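Local atomic coordinates of monosaccharide ABC transporter substrate-binding protein, CUT2 family (Acidothermus cellulolyticus, PDB entry 4RU1), a protein that probably binds carbohydrates for uptake by an ABC transporter, and holds the cyclic polyol myo-inositol. Residues K41-A46 against E259-L264; A106-I111 against Y254-E259; V203-L206 against I210-L213; L213-V218 against A225-F230. All coordinates share one frame; numbering follows the deposited sequence.

Contact 1. Residues K41-A46 against E259-L264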
loop_
_atom_site.group_PDB
_atom_site.type_symbol
_atom_site.label_atom_id
_atom_site.label_comp_id
_atom_site.label_asym_id
_atom_site.label_seq_id
_atom_site.Cartn_x
_atom_site.Cartn_y
_atom_site.Cartn_z
ATOM N N LYS A 41 10.893 -7.897 1.331
ATOM C CA LYS A 41 12.367 -7.702 1.070
ATOM C C LYS A 41 12.918 -6.637 2.003
ATOM O O LYS A 41 13.949 -6.828 2.650
ATOM C CB LYS A 41 12.679 -7.369 -0.363
ATOM C CG LYS A 41 12.538 -8.568 -1.341
ATOM C CD LYS A 41 13.029 -8.226 -2.746
ATOM C CE LYS A 41 12.793 -9.366 -3.737
ATOM N NZ LYS A 41 11.378 -9.904 -3.725
ATOM N N GLY A 42 12.188 -5.527 2.185
ATOM C CA GLY A 42 12.619 -4.549 3.221
ATOM C C GLY A 42 12.709 -5.030 4.654
ATOM O O GLY A 42 13.716 -4.881 5.382
ATOM N N ALA A 43 11.676 -5.754 5.005
ATOM C CA ALA A 43 11.591 -6.321 6.352
ATOM C C ALA A 43 12.732 -7.319 6.590
ATOM O O ALA A 43 13.306 -7.321 7.693
ATOM C CB ALA A 43 10.222 -6.976 6.556
ATOM N N LEU A 44 13.013 -8.202 5.620
ATOM C CA LEU A 44 14.105 -9.192 5.775
ATOM C C LEU A 44 15.450 -8.520 5.750
ATOM O O LEU A 44 16.375 -9.011 6.420
ATOM C CB LEU A 44 14.008 -10.281 4.666
ATOM C CG LEU A 44 12.802 -11.230 4.841
ATOM C CD1 LEU A 44 12.577 -12.103 3.617
ATOM C CD2 LEU A 44 13.006 -12.088 6.092
ATOM N N ALA A 45 15.558 -7.369 5.084
ATOM C CA ALA A 45 16.903 -6.683 5.041
ATOM C C ALA A 45 17.204 -6.111 6.435
ATOM O O ALA A 45 18.366 -6.162 6.935
ATOM C CB ALA A 45 16.916 -5.582 3.999
ATOM N N ALA A 46 16.156 -5.591 7.110
ATOM C CA ALA A 46 16.280 -5.144 8.499
ATOM C C ALA A 46 16.542 -6.273 9.462
ATOM O O ALA A 46 17.390 -6.157 10.390
ATOM C CB ALA A 46 15.066 -4.385 8.989
ATOM N N GLU A 259 11.406 -0.414 8.045
ATOM C CA GLU A 259 11.275 0.339 9.274
ATOM C C GLU A 259 10.371 -0.312 10.316
ATOM O O GLU A 259 10.572 -0.128 11.545
ATOM C CB GLU A 259 10.764 1.739 9.014
ATOM C CG GLU A 259 11.725 2.653 8.190
ATOM C CD GLU A 259 13.129 2.834 8.840
ATOM O OE1 GLU A 259 13.156 2.777 10.085
ATOM O OE2 GLU A 259 14.103 3.085 8.124
ATOM N N ALA A 260 9.360 -1.043 9.844
ATOM C CA ALA A 260 8.506 -1.769 10.778
ATOM C C ALA A 260 9.374 -2.631 11.665
ATOM O O ALA A 260 9.217 -2.660 12.860
ATOM C CB ALA A 260 7.495 -2.648 10.048
ATOM N N VAL A 261 10.357 -3.288 11.076
ATOM C CA VAL A 261 11.246 -4.173 11.808
ATOM C C VAL A 261 12.286 -3.350 12.603
ATOM O O VAL A 261 12.477 -3.587 13.812
ATOM C CB VAL A 261 11.902 -5.226 10.936
ATOM C CG1 VAL A 261 12.959 -5.982 11.715
ATOM C CG2 VAL A 261 10.840 -6.135 10.380
ATOM N N ASP A 262 13.021 -2.472 11.935
ATOM C CA ASP A 262 14.137 -1.754 12.566
ATOM C C ASP A 262 13.704 -0.825 13.685
ATOM O O ASP A 262 14.464 -0.645 14.665
ATOM C CB ASP A 262 14.950 -1.023 11.488
ATOM C CG ASP A 262 16.342 -0.701 11.939
ATOM O OD1 ASP A 262 17.107 -1.644 12.236
ATOM O OD2 ASP A 262 16.761 0.487 11.923
ATOM N N SER A 263 12.524 -0.235 13.588
ATOM C CA SER A 263 11.964 0.581 14.616
ATOM C C SER A 263 11.672 -0.236 15.859
ATOM O O SER A 263 11.844 0.268 16.978
ATOM C CB SER A 263 10.774 1.394 14.121
ATOM O OG SER A 263 9.579 0.600 14.043
ATOM N N LEU A 264 11.163 -1.457 15.669
ATOM C CA LEU A 264 10.965 -2.326 16.846
ATOM C C LEU A 264 12.311 -2.665 17.499
ATOM O O LEU A 264 12.440 -2.701 18.750
ATOM C CB LEU A 264 10.203 -3.608 16.468
ATOM C CG LEU A 264 8.733 -3.404 16.268
ATOM C CD1 LEU A 264 8.005 -4.581 15.605
ATOM C CD2 LEU A 264 8.106 -3.191 17.622
#
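A43 and A46 of helix 35-49 receive V261 of helix 253-270 between them, and that valine is the centre of the contact. The helix segments run in nearly the same direction, their axes 27° apart and 7.9 Å from each other at closest approach, a spacing that small alanine side chains allow. With CG1 anti to its backbone N (chi1 172°), V261 sends its two methyls to different partners. CG1 meets A46 CB at 3.8 Å. CG2 turns to the preceding turn of the facing helix, where it lies 4.0 Å from A43 CB and 3.8 Å from A43 O. A46 also borders the next residue, its CB 4.2 Å from D262 CB, so the aspartate takes part through its methylene. The carboxylate goes elsewhere: D262 OD1 comes close to OD2 of D50, and two acids so placed would probably raise each other's pKa. No hydrogen bond crosses between the helices. Within 259-264, S263 OG gives one to E259 O at 2.8 Å, reaching that oxygen from the opposite face to the backbone N of S263. Beneath the pair lies the parallel sheet: A43 and A260 both rest on M25 of strand 21-27, A43 and V261 share L54 of strand 52-58, and S263 and L264 carry the same helix across to V105 of strand 104-107.

Contact 2. Residues A106-I111 against Y254-E259. With INS (1,2,3,4,5,6-hexahydroxy-cyclohexane), chain M.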
loop_
_atom_site.group_PDB
_atom_site.type_symbol
_atom_site.label_atom_id
_atom_site.label_comp_id
_atom_site.label_asym_id
_atom_site.label_seq_id
_atom_site.Cartn_x
_atom_site.Cartn_y
_atom_site.Cartn_z
ATOM N N ALA A 106 2.548 -0.138 13.599
ATOM C CA ALA A 106 1.579 -0.272 12.494
ATOM C C ALA A 106 2.214 0.232 11.215
ATOM O O ALA A 106 3.155 1.033 11.258
ATOM C CB ALA A 106 0.259 0.370 12.790
ATOM N N PHE A 107 1.807 -0.293 10.083
ATOM C CA PHE A 107 2.392 0.145 8.864
ATOM C C PHE A 107 1.414 -0.121 7.716
ATOM O O PHE A 107 0.446 -0.903 7.846
ATOM C CB PHE A 107 3.791 -0.483 8.603
ATOM C CG PHE A 107 3.741 -1.938 8.229
ATOM C CD1 PHE A 107 3.529 -2.924 9.171
ATOM C CD2 PHE A 107 4.016 -2.304 6.927
ATOM C CE1 PHE A 107 3.469 -4.280 8.814
ATOM C CE2 PHE A 107 3.929 -3.643 6.559
ATOM C CZ PHE A 107 3.714 -4.608 7.495
ATOM N N ASN A 108 1.609 0.610 6.617
ATOM C CA ASN A 108 0.964 0.444 5.332
ATOM C C ASN A 108 -0.539 0.867 5.307
ATOM O O ASN A 108 -0.926 1.632 4.416
ATOM C CB ASN A 108 1.053 -0.940 4.786
ATOM C CG ASN A 108 0.426 -1.040 3.429
ATOM O OD1 ASN A 108 -0.708 -1.518 3.313
ATOM N ND2 ASN A 108 1.085 -0.583 2.405
ATOM N N ALA A 109 -1.349 0.374 6.245
ATOM C CA ALA A 109 -2.743 0.740 6.328
ATOM C C ALA A 109 -3.105 1.086 7.728
ATOM O O ALA A 109 -2.729 0.376 8.630
ATOM C CB ALA A 109 -3.615 -0.360 5.837
ATOM N N GLY A 110 -3.965 2.096 7.883
ATOM C CA GLY A 110 -4.513 2.540 9.171
ATOM C C GLY A 110 -3.874 3.793 9.752
ATOM O O GLY A 110 -3.792 3.903 10.952
ATOM N N ILE A 111 -3.413 4.720 8.926
ATOM C CA ILE A 111 -2.676 5.870 9.409
ATOM C C ILE A 111 -3.555 6.721 10.393
ATOM O O ILE A 111 -3.019 7.305 11.296
ATOM C CB ILE A 111 -2.147 6.739 8.241
ATOM C CG1 ILE A 111 -1.176 7.810 8.769
ATOM C CG2 ILE A 111 -3.315 7.438 7.477
ATOM C CD1 ILE A 111 -0.445 8.537 7.673
ATOM N N TYR A 254 9.542 -0.931 0.467
ATOM C CA TYR A 254 10.747 -1.474 1.057
ATOM C C TYR A 254 11.013 -0.795 2.368
ATOM O O TYR A 254 11.396 -1.417 3.372
ATOM C CB TYR A 254 11.929 -1.297 0.118
ATOM C CG TYR A 254 13.275 -1.928 0.539
ATOM C CD1 TYR A 254 14.127 -1.262 1.436
ATOM C CD2 TYR A 254 13.685 -3.217 0.068
ATOM C CE1 TYR A 254 15.350 -1.823 1.801
ATOM C CE2 TYR A 254 14.934 -3.760 0.418
ATOM C CZ TYR A 254 15.749 -3.051 1.264
ATOM O OH TYR A 254 16.991 -3.581 1.545
ATOM N N VAL A 255 10.816 0.528 2.386
ATOM C CA VAL A 255 10.995 1.326 3.595
ATOM C C VAL A 255 9.968 0.976 4.675
ATOM O O VAL A 255 10.271 0.977 5.865
ATOM C CB VAL A 255 11.042 2.826 3.340
ATOM C CG1 VAL A 255 11.144 3.665 4.616
ATOM C CG2 VAL A 255 12.222 3.128 2.432
ATOM N N GLU A 256 8.709 0.880 4.269
ATOM C CA GLU A 256 7.673 0.461 5.209
ATOM C C GLU A 256 8.019 -0.847 5.936
ATOM O O GLU A 256 7.959 -0.900 7.164
ATOM C CB GLU A 256 6.340 0.303 4.522
ATOM C CG GLU A 256 5.825 1.615 3.912
ATOM C CD GLU A 256 4.512 1.494 3.199
ATOM O OE1 GLU A 256 3.845 0.432 3.192
ATOM O OE2 GLU A 256 4.109 2.502 2.541
ATOM N N GLY A 257 8.361 -1.872 5.181
ATOM C CA GLY A 257 8.715 -3.166 5.806
ATOM C C GLY A 257 9.994 -3.118 6.580
ATOM O O GLY A 257 10.076 -3.650 7.684
ATOM N N TYR A 258 10.999 -2.424 6.044
ATOM C CA TYR A 258 12.241 -2.237 6.750
ATOM C C TYR A 258 12.098 -1.533 8.073
ATOM O O TYR A 258 12.626 -1.958 9.124
ATOM C CB TYR A 258 13.286 -1.511 5.831
ATOM C CG TYR A 258 14.618 -1.256 6.500
ATOM C CD1 TYR A 258 14.809 -0.137 7.302
ATOM C CD2 TYR A 258 15.716 -2.106 6.276
ATOM C CE1 TYR A 258 16.047 0.122 7.910
ATOM C CE2 TYR A 258 16.956 -1.849 6.860
ATOM C CZ TYR A 258 17.115 -0.751 7.676
ATOM O OH TYR A 258 18.378 -0.491 8.198
ATOM N N GLU A 259 11.406 -0.414 8.045
ATOM C CA GLU A 259 11.275 0.339 9.274
ATOM C C GLU A 259 10.371 -0.312 10.316
ATOM O O GLU A 259 10.572 -0.128 11.545
ATOM C CB GLU A 259 10.764 1.739 9.014
ATOM C CG GLU A 259 11.725 2.653 8.190
ATOM C CD GLU A 259 13.129 2.834 8.840
ATOM O OE1 GLU A 259 13.156 2.777 10.085
ATOM O OE2 GLU A 259 14.103 3.085 8.124
HETATM C C1 INS M . -0.940 -0.968 -2.115
HETATM C C2 INS M . -1.644 -1.968 -3.020
HETATM C C3 INS M . -1.824 -3.285 -2.265
HETATM C C4 INS M . -2.467 -3.113 -0.906
HETATM C C5 INS M . -1.698 -2.168 -0.040
HETATM C C6 INS M . -1.473 -0.829 -0.689
HETATM O O1 INS M . -0.789 0.321 -2.728
HETATM O O2 INS M . -2.958 -1.430 -3.247
HETATM O O3 INS M . -2.667 -4.101 -3.103
HETATM O O4 INS M . -2.608 -4.392 -0.239
HETATM O O5 INS M . -2.367 -1.897 1.212
HETATM O O6 INS M . -0.613 0.019 0.127
#
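The myo-inositol pocket is lined here by N108, and E256 stands behind it as a second-shell residue. The asparagine amide faces the ligand with both ends: OD1 accepts from INS O5 at 2.7 Å, and ND2 donates to INS O6 at 2.9 Å. ND2 also donates to E256 OE1, 3.0 Å away and almost straight at 168°. That oxygen lies in the amide plane of N108 and receives the N-H on its syn lone pair, although the amide and carboxylate planes are turned 54° apart. Three bonds therefore fix the rotation of the amide and settle which end is nitrogen. E256 gets there on a chain extended beyond CG, and its other oxygen, OE2, accepts from NE2 of Q251, whose OE1 is itself bonded to the ligand. One buried carboxylate thus positions two pocket amides, and its charge would probably polarise the N-H groups pointing at it. Next door, the F107 ring packs by CD2 against E256 CB at 4.2 Å and also lies near E256 O. F107 ends strand 104-107, which is hydrogen-bonded to strand 121-124 on one side and reaches V82 of strand 79-82 on the other; helix 253-270 lies against this sheet, and helix 35-49 adds F35 and W36 beside N108 and I39 beside E256.

Contact 3. Residues V203-L206 against I210-L213. With INS (1,2,3,4,5,6-hexahydroxy-cyclohexane), chain M.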
loop_
_atom_site.group_PDB
_atom_site.type_symbol
_atom_site.label_atom_id
_atom_site.label_comp_id
_atom_site.label_asym_id
_atom_site.label_seq_id
_atom_site.Cartn_x
_atom_site.Cartn_y
_atom_site.Cartn_z
ATOM N N VAL A 203 -7.774 6.636 -16.031
ATOM C CA VAL A 203 -8.021 5.538 -15.075
ATOM C C VAL A 203 -6.857 5.647 -14.077
ATOM O O VAL A 203 -5.669 5.647 -14.467
ATOM C CB VAL A 203 -7.932 4.146 -15.783
ATOM C CG1 VAL A 203 -8.086 2.978 -14.830
ATOM C CG2 VAL A 203 -8.947 4.070 -16.946
ATOM N N ILE A 204 -7.197 5.769 -12.793
ATOM C CA ILE A 204 -6.192 5.641 -11.700
ATOM C C ILE A 204 -6.368 4.327 -10.988
ATOM O O ILE A 204 -7.459 4.041 -10.444
ATOM C CB ILE A 204 -6.301 6.779 -10.676
ATOM C CG1 ILE A 204 -6.069 8.102 -11.356
ATOM C CG2 ILE A 204 -5.265 6.578 -9.550
ATOM C CD1 ILE A 204 -6.188 9.294 -10.416
ATOM N N THR A 205 -5.330 3.468 -11.114
ATOM C CA THR A 205 -5.289 2.191 -10.460
ATOM C C THR A 205 -4.561 2.314 -9.124
ATOM O O THR A 205 -3.701 3.202 -8.960
ATOM C CB THR A 205 -4.665 1.099 -11.340
ATOM O OG1 THR A 205 -3.334 1.476 -11.695
ATOM C CG2 THR A 205 -5.547 0.859 -12.518
ATOM N N LEU A 206 -4.947 1.473 -8.139
ATOM C CA LEU A 206 -4.449 1.543 -6.758
ATOM C C LEU A 206 -3.339 0.511 -6.430
ATOM O O LEU A 206 -2.916 0.343 -5.252
ATOM C CB LEU A 206 -5.532 1.498 -5.738
ATOM C CG LEU A 206 -6.631 2.503 -5.928
ATOM C CD1 LEU A 206 -7.611 2.480 -4.756
ATOM C CD2 LEU A 206 -6.247 3.895 -6.262
ATOM N N ILE A 210 -2.675 -4.045 -10.969
ATOM C CA ILE A 210 -3.979 -3.594 -11.571
ATOM C C ILE A 210 -3.695 -2.618 -12.715
ATOM O O ILE A 210 -4.385 -2.608 -13.770
ATOM C CB ILE A 210 -4.862 -2.919 -10.517
ATOM C CG1 ILE A 210 -5.097 -3.809 -9.291
ATOM C CG2 ILE A 210 -6.214 -2.571 -11.140
ATOM C CD1 ILE A 210 -5.539 -5.202 -9.623
ATOM N N ALA A 211 -2.674 -1.739 -12.564
ATOM C CA ALA A 211 -2.192 -0.951 -13.665
ATOM C C ALA A 211 -1.959 -1.742 -14.924
ATOM O O ALA A 211 -2.385 -1.288 -16.009
ATOM C CB ALA A 211 -0.928 -0.213 -13.360
ATOM N N GLN A 212 -1.333 -2.913 -14.816
ATOM C CA GLN A 212 -1.057 -3.716 -16.006
ATOM C C GLN A 212 -2.301 -4.103 -16.721
ATOM O O GLN A 212 -2.388 -4.026 -17.935
ATOM C CB GLN A 212 -0.233 -4.964 -15.669
ATOM C CG GLN A 212 1.005 -4.749 -14.878
ATOM C CD GLN A 212 1.868 -3.710 -15.508
ATOM O OE1 GLN A 212 2.153 -3.834 -16.701
ATOM N NE2 GLN A 212 2.313 -2.662 -14.729
ATOM N N LEU A 213 -3.323 -4.501 -15.959
ATOM C CA LEU A 213 -4.589 -4.940 -16.480
ATOM C C LEU A 213 -5.343 -3.773 -17.133
ATOM O O LEU A 213 -6.032 -3.933 -18.104
ATOM C CB LEU A 213 -5.418 -5.524 -15.311
ATOM C CG LEU A 213 -4.762 -6.767 -14.729
ATOM C CD1 LEU A 213 -5.385 -7.180 -13.377
ATOM C CD2 LEU A 213 -4.778 -7.981 -15.705
HETATM C C1 INS M . -0.940 -0.968 -2.115
HETATM C C2 INS M . -1.644 -1.968 -3.020
HETATM C C3 INS M . -1.824 -3.285 -2.265
HETATM C C4 INS M . -2.467 -3.113 -0.906
HETATM C C5 INS M . -1.698 -2.168 -0.040
HETATM C C6 INS M . -1.473 -0.829 -0.689
HETATM O O1 INS M . -0.789 0.321 -2.728
HETATM O O2 INS M . -2.958 -1.430 -3.247
HETATM O O3 INS M . -2.667 -4.101 -3.103
HETATM O O4 INS M . -2.608 -4.392 -0.239
HETATM O O5 INS M . -2.367 -1.897 1.212
HETATM O O6 INS M . -0.613 0.019 0.127
#
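T205, the last residue of strand 202-205, lies over the first turn of helix 208-220, with its CA 5.5 Å from the CA of A211. Its side chain points at the helix and divides there. CG2 packs on I210 CG2 at 3.8 Å, methyl on methyl, while the hydroxyl settles against A211, OG1 lying 3.3 Å from A211 CA and 3.4 Å from A211 CB. A chi1 of 59° puts that hydroxyl between the backbone N and the carbonyl carbon; its firm polar partner is the hydroxyl of T229. The strand, this helix and strand 226-230, which carries T229, form one beta-alpha-beta unit of the periplasmic binding protein fold, so T205 touches both elements that follow it. A valine in its place would probably keep the packing on I210 but leave the T229 hydroxyl without this buried mate. The I210 side chain meets T205 through CB and CG2, because CG1, anti to the carbonyl carbon, leads the rest of the chain away. Where the strand gives out, the L206 side chain starts away from the helix and touches L150 and F230, and its carbonyl O accepts a hydrogen bond of 2.7 Å from O2 of the bound INS.

Contact 4. Residues L213-V218 against A225-F230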
loop_
_atom_site.group_PDB
_atom_site.type_symbol
_atom_site.label_atom_id
_atom_site.label_comp_id
_atom_site.label_asym_id
_atom_site.label_seq_id
_atom_site.Cartn_x
_atom_site.Cartn_y
_atom_site.Cartn_z
ATOM N N LEU A 213 -3.323 -4.501 -15.959
ATOM C CA LEU A 213 -4.589 -4.940 -16.480
ATOM C C LEU A 213 -5.343 -3.773 -17.133
ATOM O O LEU A 213 -6.032 -3.933 -18.104
ATOM C CB LEU A 213 -5.418 -5.524 -15.311
ATOM C CG LEU A 213 -4.762 -6.767 -14.729
ATOM C CD1 LEU A 213 -5.385 -7.180 -13.377
ATOM C CD2 LEU A 213 -4.778 -7.981 -15.705
ATOM N N ALA A 214 -5.207 -2.581 -16.554
ATOM C CA ALA A 214 -5.854 -1.423 -17.070
ATOM C C ALA A 214 -5.265 -1.000 -18.434
ATOM O O ALA A 214 -6.002 -0.594 -19.345
ATOM C CB ALA A 214 -5.804 -0.282 -16.098
ATOM N N ILE A 215 -3.947 -1.119 -18.562
ATOM C CA ILE A 215 -3.281 -0.731 -19.813
ATOM C C ILE A 215 -3.844 -1.667 -20.915
ATOM O O ILE A 215 -4.149 -1.221 -22.017
ATOM C CB ILE A 215 -1.763 -0.906 -19.715
ATOM C CG1 ILE A 215 -1.172 0.133 -18.753
ATOM C CG2 ILE A 215 -1.068 -0.812 -21.103
ATOM C CD1 ILE A 215 0.211 -0.235 -18.286
ATOM N N GLN A 216 -3.997 -2.937 -20.595
ATOM C CA GLN A 216 -4.499 -3.874 -21.553
ATOM C C GLN A 216 -5.989 -3.662 -21.856
ATOM O O GLN A 216 -6.432 -3.677 -23.054
ATOM C CB GLN A 216 -4.310 -5.307 -21.097
ATOM C CG GLN A 216 -2.875 -5.793 -21.069
ATOM C CD GLN A 216 -2.138 -5.435 -22.370
ATOM O OE1 GLN A 216 -1.182 -4.669 -22.373
ATOM N NE2 GLN A 216 -2.602 -5.991 -23.478
ATOM N N ALA A 217 -6.756 -3.342 -20.804
ATOM C CA ALA A 217 -8.200 -2.988 -20.918
ATOM C C ALA A 217 -8.469 -1.782 -21.772
ATOM O O ALA A 217 -9.395 -1.813 -22.581
ATOM C CB ALA A 217 -8.774 -2.763 -19.540
ATOM N N VAL A 218 -7.643 -0.770 -21.662
ATOM C CA VAL A 218 -7.822 0.368 -22.498
ATOM C C VAL A 218 -7.682 -0.029 -23.969
ATOM O O VAL A 218 -8.464 0.445 -24.811
ATOM C CB VAL A 218 -6.810 1.481 -22.096
ATOM C CG1 VAL A 218 -6.546 2.402 -23.263
ATOM C CG2 VAL A 218 -7.230 2.191 -20.839
ATOM N N ALA A 225 -8.548 6.629 -23.096
ATOM C CA ALA A 225 -8.175 6.959 -21.743
ATOM C C ALA A 225 -6.671 6.711 -21.467
ATOM O O ALA A 225 -6.062 5.745 -21.989
ATOM C CB ALA A 225 -9.011 6.103 -20.782
ATOM N N LYS A 226 -6.088 7.570 -20.658
ATOM C CA LYS A 226 -4.761 7.323 -20.151
ATOM C C LYS A 226 -4.859 6.569 -18.805
ATOM O O LYS A 226 -5.915 6.445 -18.273
ATOM C CB LYS A 226 -4.008 8.636 -19.954
ATOM C CG LYS A 226 -4.023 9.577 -21.147
ATOM C CD LYS A 226 -3.320 9.016 -22.322
ATOM C CE LYS A 226 -3.689 9.870 -23.548
ATOM N NZ LYS A 226 -2.593 9.887 -24.551
ATOM N N ILE A 227 -3.725 6.091 -18.310
ATOM C CA ILE A 227 -3.646 5.278 -17.069
ATOM C C ILE A 227 -2.543 5.926 -16.212
ATOM O O ILE A 227 -1.493 6.315 -16.721
ATOM C CB ILE A 227 -3.274 3.802 -17.348
ATOM C CG1 ILE A 227 -4.199 3.143 -18.401
ATOM C CG2 ILE A 227 -3.302 2.984 -16.080
ATOM C CD1 ILE A 227 -3.730 3.162 -19.806
ATOM N N ALA A 228 -2.789 5.964 -14.907
ATOM C CA ALA A 228 -1.836 6.361 -13.851
ATOM C C ALA A 228 -2.015 5.422 -12.701
ATOM O O ALA A 228 -3.084 4.779 -12.583
ATOM C CB ALA A 228 -2.063 7.771 -13.442
ATOM N N THR A 229 -0.986 5.240 -11.864
ATOM C CA THR A 229 -1.104 4.225 -10.806
ATOM C C THR A 229 -0.443 4.652 -9.523
ATOM O O THR A 229 0.488 5.512 -9.486
ATOM C CB THR A 229 -0.473 2.899 -11.262
ATOM O OG1 THR A 229 -0.926 1.837 -10.402
ATOM C CG2 THR A 229 1.029 2.945 -11.341
ATOM N N PHE A 230 -0.886 3.998 -8.465
ATOM C CA PHE A 230 -0.096 3.909 -7.264
ATOM C C PHE A 230 0.865 2.739 -7.419
ATOM O O PHE A 230 0.438 1.633 -7.907
ATOM C CB PHE A 230 -1.017 3.723 -6.049
ATOM C CG PHE A 230 -1.786 4.924 -5.661
ATOM C CD1 PHE A 230 -2.854 5.406 -6.403
ATOM C CD2 PHE A 230 -1.453 5.593 -4.523
ATOM C CE1 PHE A 230 -3.517 6.527 -6.011
ATOM C CE2 PHE A 230 -2.090 6.729 -4.139
ATOM C CZ PHE A 230 -3.153 7.206 -4.844
#
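V218 CG1 comes up at the oxygen end of the A225 carbonyl, off the C=O line rather than over a face, with CG1 to A225 O 3.6 Å; no ring of either segment takes part, and the F230 ring packs instead with I204 and I249. Everything else is aliphatic, as befits the return leg of a beta-alpha-beta unit: helix 208-220 lies along strand 226-230, the segments antiparallel at 174° with axes 8.7 Å apart. I227 carries the strand's side of it. CG1 anti to the carbonyl carbon and CG2 anti to the backbone N send its branches to different helix residues, and a chi2 of 94°, unstaggered and so probably strained, carries CD1 to V218 and I215. CD1 meets V218 CG2 tip to tip at 3.8 Å and also comes within 3.9 Å of I215 CA, so it abuts helix backbone as well as side chain. The I215 side chain crosses I227 at about a right angle. CG2 of I227 faces the A214 methyl, CG2 to CB 4.1 Å, one helical turn before V218. Replacing I227, an alanine here would probably open a gap among A214, I215 and V218, leaving V218 CG2 without its main partner on the strand. V218 spans the end of the contact, since its CG2 also approaches A225 CB, where the chain enters the strand. Alongside, V218 touches L194 and A217 touches I190, both of helix 183-196. Further along the strand, T229 OG1 donates to F230 O at 2.9 Å, from a position 46° out of the carbonyl plane.

In the fold
From the N terminus, 41-46 opens the widest loop, closed by contact 1 only when the chain reaches 259-264. Within it, 106-111 waits for 254-259, the turns of helix 253-270 just before, so contact 2 lies inside contact 1 and the two share E259. Contacts 3 and 4 are local and lie inside both; one follows the other through L213, and no loops cross. They bind helix 208-220 to strands 202-205 and 226-230 of the second sheet, whereas contact 1 pairs helix 35-49 with helix 253-270, which contact 2 ties to strand 104-107 of the first sheet. Contacts 2 and 3, centres 22 Å apart, do not touch, yet both reach the inositol between the lobes.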